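Side-chain contacts in peptidoglycan recognition protein 3 (Branchiostoma belcheri tsingtauense, PDB 4Z8I), which probably hydrolyses the amide bond between N-acetylmuramic acid and L-alanine in bacterial peptidoglycan, as a zinc amidase that also carries a chitin-binding domain: residues C186-G191 and S195-Y200; S107-N112 and C162-F167. All coordinates share one frame; numbering follows the deposited sequence.

Contact 1. Residues C186-G191 and S195-Y200; sequences CGVSLG and SGYSLY
V188, in the last turn of a helix, meets S195 and Y197 with its two methyl branches, and no hydrogen bond joins the segments. CG1 rests on the backbone of S195, 3.8 Å from its CA, and lies a little farther from CB of the same residue. The other branch goes to the aromatic ring: V188 CG2 is 3.9 Å from Y197 CE2 and nearly as close to CD2, approaching the ring obliquely while the two side chains cross at about a right angle. The valine torsion explains this division, for CG1 stands opposite the backbone N (chi1 177°) and CG2 opposite the carbonyl carbon, which sends one methyl to the corner of the chain and the other to the strand. With V188 cut back to an alanine, both branches go, and Y197 is likely to lose the apolar partner at its CD2–CE2 side while S195 loses the methyl that rests on its CA. Behind V188 the helix is closing. O of C186 accepts both L190 N, at 2.9 Å, and S189 OG, at 2.6 Å, and G191, with positive phi, is the C-prime residue of a Schellman motif in which its N bonds to V188 O. On the other side, G196 centres an inverse gamma turn between S195 and Y197. C186 ties this helix end to C63 by a disulfide. Helix 174-190 thus packs by its C-terminal turn against S195 and against Y197 of strand 197-201, an outermost strand of the mixed sheet, where Y197 also touches V90 on the adjoining parallel strand 87-94.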
loop_
_atom_site.group_PDB
_atom_site.type_symbol
_atom_site.label_atom_id
_atom_site.label_comp_id
_atom_site.label_asym_id
_atom_site.label_seq_id
_atom_site.Cartn_x
_atom_site.Cartn_y
_atom_site.Cartn_z
ATOM N N CYS A 186 6.655 -0.818 1.666
ATOM C CA CYS A 186 7.524 -1.390 0.643
ATOM C C CYS A 186 8.205 -0.289 -0.158
ATOM O O CYS A 186 9.424 -0.317 -0.377
ATOM C CB CYS A 186 6.688 -2.271 -0.289
ATOM S SG CYS A 186 7.609 -3.171 -1.547
ATOM N N GLY A 187 7.407 0.681 -0.594
ATOM C CA GLY A 187 7.924 1.812 -1.341
ATOM C C GLY A 187 8.958 2.582 -0.548
ATOM O O GLY A 187 9.932 3.084 -1.112
ATOM N N VAL A 188 8.747 2.673 0.764
ATOM C CA VAL A 188 9.713 3.331 1.640
ATOM C C VAL A 188 11.005 2.516 1.738
ATOM O O VAL A 188 12.108 3.066 1.691
ATOM C CB VAL A 188 9.129 3.580 3.048
ATOM C CG1 VAL A 188 10.173 4.191 3.965
ATOM C CG2 VAL A 188 7.926 4.495 2.961
ATOM N N SER A 189 10.858 1.201 1.854
ATOM C CA SER A 189 12.000 0.304 1.979
ATOM C C SER A 189 12.854 0.290 0.714
ATOM O O SER A 189 14.062 0.065 0.780
ATOM C CB SER A 189 11.535 -1.115 2.319
ATOM O OG SER A 189 10.933 -1.742 1.202
ATOM N N LEU A 190 12.225 0.540 -0.433
ATOM C CA LEU A 190 12.938 0.578 -1.710
ATOM C C LEU A 190 13.567 1.943 -2.005
ATOM O O LEU A 190 14.491 2.048 -2.815
ATOM C CB LEU A 190 12.000 0.197 -2.858
ATOM C CG LEU A 190 11.458 -1.232 -2.869
ATOM C CD1 LEU A 190 10.440 -1.423 -3.983
ATOM C CD2 LEU A 190 12.593 -2.229 -3.007
ATOM N N GLY A 191 13.060 2.989 -1.360
ATOM C CA GLY A 191 13.522 4.335 -1.642
ATOM C C GLY A 191 12.711 4.994 -2.746
ATOM O O GLY A 191 13.160 5.959 -3.365
ATOM N N SER A 195 11.097 8.311 3.702
ATOM C CA SER A 195 10.687 7.808 5.005
ATOM C C SER A 195 9.889 8.885 5.726
ATOM O O SER A 195 8.943 8.591 6.459
ATOM C CB SER A 195 11.905 7.399 5.832
ATOM O OG SER A 195 12.775 8.499 6.033
ATOM N N GLY A 196 10.269 10.139 5.507
ATOM C CA GLY A 196 9.544 11.256 6.079
ATOM C C GLY A 196 8.467 11.740 5.129
ATOM O O GLY A 196 8.320 12.940 4.901
ATOM N N TYR A 197 7.711 10.795 4.575
ATOM C CA TYR A 197 6.667 11.118 3.610
ATOM C C TYR A 197 5.429 11.684 4.295
ATOM O O TYR A 197 5.232 11.498 5.494
ATOM C CB TYR A 197 6.299 9.886 2.771
ATOM C CG TYR A 197 5.492 8.838 3.503
ATOM C CD1 TYR A 197 4.102 8.880 3.505
ATOM C CD2 TYR A 197 6.118 7.795 4.177
ATOM C CE1 TYR A 197 3.359 7.929 4.170
ATOM C CE2 TYR A 197 5.380 6.836 4.844
ATOM C CZ TYR A 197 4.003 6.910 4.837
ATOM O OH TYR A 197 3.261 5.961 5.495
ATOM N N SER A 198 4.597 12.377 3.525
ATOM C CA SER A 198 3.336 12.888 4.041
ATOM C C SER A 198 2.172 12.147 3.398
ATOM O O SER A 198 2.163 11.922 2.187
ATOM C CB SER A 198 3.215 14.392 3.786
ATOM O OG SER A 198 4.201 15.109 4.505
ATOM N N LEU A 199 1.194 11.765 4.209
ATOM C CA LEU A 199 0.031 11.043 3.708
ATOM C C LEU A 199 -1.165 11.978 3.563
ATOM O O LEU A 199 -1.553 12.655 4.516
ATOM C CB LEU A 199 -0.323 9.880 4.640
ATOM C CG LEU A 199 -1.518 9.013 4.236
ATOM C CD1 LEU A 199 -1.150 8.086 3.092
ATOM C CD2 LEU A 199 -2.039 8.222 5.420
ATOM N N TYR A 200 -1.747 12.015 2.369
ATOM C CA TYR A 200 -2.918 12.850 2.116
ATOM C C TYR A 200 -4.095 12.010 1.641
ATOM O O TYR A 200 -3.913 10.962 1.021
ATOM C CB TYR A 200 -2.624 13.898 1.034
ATOM C CG TYR A 200 -1.487 14.844 1.330
ATOM C CD1 TYR A 200 -0.167 14.451 1.157
ATOM C CD2 TYR A 200 -1.733 16.144 1.748
ATOM C CE1 TYR A 200 0.873 15.319 1.417
ATOM C CE2 TYR A 200 -0.694 17.019 2.009
ATOM C CZ TYR A 200 0.606 16.599 1.839
ATOM O OH TYR A 200 1.649 17.457 2.092
#

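Contact 2. Residues S107-N112 and C162-F167; sequences SLQVRN and CFMGDF
Q109 and M164 bring segment 107-112 of helix 103-120 and segment 162-167 nearest, their CA atoms 7.9 Å apart, where the chain runs on from strand 158-163. M164 spans this gap with its thioether, and the contact is wholly apolar. Its sulfur lies against one methyl of V110, SD to CG2 being 3.5 Å, and the terminal CE is 3.7 Å from the same CG2; the two side chains cross at about a right angle. M164 is extended through chi2 (-176°) and bends at chi3 (-64°), a turn that lets both SD and CE rest on V110. Q109 adds the aliphatic base of its side chain, with CB 3.9 Å and CG 4.0 Å from M164 SD, and runs past the methionine in the opposite direction. V110 also touches Y139, and M164 touches C100 of the C100–C106 disulfide. Packing of a helix against the central mixed sheet is characteristic of the amidase fold of peptidoglycan recognition proteins; here helix 103-120 meets the chain as it runs on from strand 158-163, with the M164 side chain about 12 Å from the bound zinc.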
loop_
_atom_site.group_PDB
_atom_site.type_symbol
_atom_site.label_atom_id
_atom_site.label_comp_id
_atom_site.label_asym_id
_atom_site.label_seq_id
_atom_site.Cartn_x
_atom_site.Cartn_y
_atom_site.Cartn_z
ATOM N N SER A 107 -9.501 -7.673 -10.975
ATOM C CA SER A 107 -8.788 -7.500 -12.203
ATOM C C SER A 107 -9.681 -6.959 -13.279
ATOM O O SER A 107 -9.286 -6.115 -14.033
ATOM C CB SER A 107 -8.153 -8.800 -12.617
ATOM O OG SER A 107 -7.194 -9.146 -11.681
ATOM N N LEU A 108 -10.897 -7.456 -13.341
ATOM C CA LEU A 108 -11.849 -6.933 -14.274
ATOM C C LEU A 108 -12.125 -5.495 -13.950
ATOM O O LEU A 108 -12.186 -4.685 -14.820
ATOM C CB LEU A 108 -13.148 -7.719 -14.253
ATOM C CG LEU A 108 -14.231 -7.172 -15.171
ATOM C CD1 LEU A 108 -14.732 -5.814 -14.794
ATOM C CD2 LEU A 108 -13.862 -7.207 -16.608
ATOM N N GLN A 109 -12.266 -5.181 -12.683
ATOM C CA GLN A 109 -12.589 -3.841 -12.286
ATOM C C GLN A 109 -11.504 -2.867 -12.670
ATOM O O GLN A 109 -11.778 -1.809 -13.125
ATOM C CB GLN A 109 -12.888 -3.789 -10.806
ATOM C CG GLN A 109 -13.641 -2.559 -10.376
ATOM C CD GLN A 109 -14.792 -2.231 -11.273
ATOM O OE1 GLN A 109 -15.537 -3.077 -11.657
ATOM N NE2 GLN A 109 -14.937 -1.000 -11.593
ATOM N N VAL A 110 -10.268 -3.253 -12.499
ATOM C CA VAL A 110 -9.123 -2.452 -12.922
ATOM C C VAL A 110 -9.128 -2.243 -14.438
ATOM O O VAL A 110 -8.839 -1.149 -14.922
ATOM C CB VAL A 110 -7.790 -3.092 -12.494
ATOM C CG1 VAL A 110 -6.620 -2.297 -13.041
ATOM C CG2 VAL A 110 -7.705 -3.165 -10.988
ATOM N N ARG A 111 -9.462 -3.294 -15.180
ATOM C CA ARG A 111 -9.551 -3.211 -16.636
ATOM C C ARG A 111 -10.597 -2.175 -17.062
ATOM O O ARG A 111 -10.380 -1.388 -17.991
ATOM C CB ARG A 111 -9.890 -4.586 -17.216
ATOM C CG ARG A 111 -8.830 -5.152 -18.152
ATOM C CD ARG A 111 -8.654 -6.652 -17.962
ATOM N NE ARG A 111 -9.921 -7.377 -18.001
ATOM C CZ ARG A 111 -10.203 -8.430 -17.238
ATOM N NH1 ARG A 111 -9.308 -8.884 -16.370
ATOM N NH2 ARG A 111 -11.381 -9.026 -17.339
ATOM N N ASN A 112 -11.727 -2.180 -16.363
ATOM C CA ASN A 112 -12.787 -1.208 -16.575
ATOM C C ASN A 112 -12.316 0.209 -16.298
ATOM O O ASN A 112 -12.565 1.117 -17.092
ATOM C CB ASN A 112 -13.988 -1.498 -15.669
ATOM C CG ASN A 112 -14.717 -2.775 -16.014
ATOM O OD1 ASN A 112 -15.464 -3.286 -15.181
ATOM N ND2 ASN A 112 -14.544 -3.279 -17.223
ATOM N N CYS A 162 -5.401 3.990 -5.171
ATOM C CA CYS A 162 -6.858 4.036 -5.203
ATOM C C CYS A 162 -7.489 2.739 -4.722
ATOM O O CYS A 162 -7.258 1.682 -5.298
ATOM C CB CYS A 162 -7.350 4.358 -6.613
ATOM S SG CYS A 162 -9.144 4.371 -6.772
ATOM N N PHE A 163 -8.288 2.825 -3.663
ATOM C CA PHE A 163 -9.074 1.684 -3.218
ATOM C C PHE A 163 -10.251 1.536 -4.166
ATOM O O PHE A 163 -10.887 2.526 -4.524
ATOM C CB PHE A 163 -9.584 1.901 -1.793
ATOM C CG PHE A 163 -8.516 1.814 -0.743
ATOM C CD1 PHE A 163 -7.601 2.844 -0.576
ATOM C CD2 PHE A 163 -8.439 0.711 0.091
ATOM C CE1 PHE A 163 -6.623 2.766 0.392
ATOM C CE2 PHE A 163 -7.461 0.629 1.064
ATOM C CZ PHE A 163 -6.556 1.658 1.215
ATOM N N MET A 164 -10.538 0.308 -4.583
ATOM C CA MET A 164 -11.665 0.079 -5.480
ATOM C C MET A 164 -12.969 -0.134 -4.718
ATOM O O MET A 164 -13.178 -1.170 -4.085
ATOM C CB MET A 164 -11.380 -1.075 -6.440
ATOM C CG MET A 164 -10.345 -0.714 -7.488
ATOM S SD MET A 164 -10.072 -2.012 -8.698
ATOM C CE MET A 164 -9.393 -3.300 -7.653
ATOM N N GLY A 165 -13.839 0.870 -4.788
ATOM C CA GLY A 165 -15.120 0.846 -4.106
ATOM C C GLY A 165 -15.555 2.250 -3.733
ATOM O O GLY A 165 -14.849 3.222 -4.016
ATOM N N ASP A 166 -16.722 2.360 -3.108
ATOM C CA ASP A 166 -17.207 3.639 -2.606
ATOM C C ASP A 166 -17.211 3.583 -1.087
ATOM O O ASP A 166 -17.917 2.769 -0.491
ATOM C CB ASP A 166 -18.618 3.925 -3.122
ATOM C CG ASP A 166 -19.048 5.364 -2.891
ATOM O OD1 ASP A 166 -18.349 6.094 -2.156
ATOM O OD2 ASP A 166 -20.093 5.767 -3.441
ATOM N N PHE A 167 -16.422 4.449 -0.461
ATOM C CA PHE A 167 -16.236 4.372 0.982
ATOM C C PHE A 167 -16.665 5.642 1.702
ATOM O O PHE A 167 -15.974 6.141 2.589
ATOM C CB PHE A 167 -14.793 3.979 1.299
ATOM C CG PHE A 167 -14.370 2.707 0.624
ATOM C CD1 PHE A 167 -14.915 1.492 1.014
ATOM C CD2 PHE A 167 -13.463 2.726 -0.422
ATOM C CE1 PHE A 167 -14.549 0.322 0.388
ATOM C CE2 PHE A 167 -13.094 1.559 -1.052
ATOM C CZ PHE A 167 -13.636 0.354 -0.646
#

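Both contacts set a helix against the same mixed sheet, at places on opposite sides of the chain's centre. Their centres are 23 Å apart and their nearest atoms about 8 Å, so they do not touch. Along the chain, strand 158-163 of contact 2 is followed by helix 174-190 of contact 1, and F163 packs on A176, I177 and A180 of that helix. Strand 87-94 lies between strands 158-163 and 197-201 in the sheet and supplies H93, which binds zinc together with H202 and C210. Contact 2 is the buried one, whereas contact 1 lies at the surface, at the other end of helix 174-190 from the residues that F163 touches.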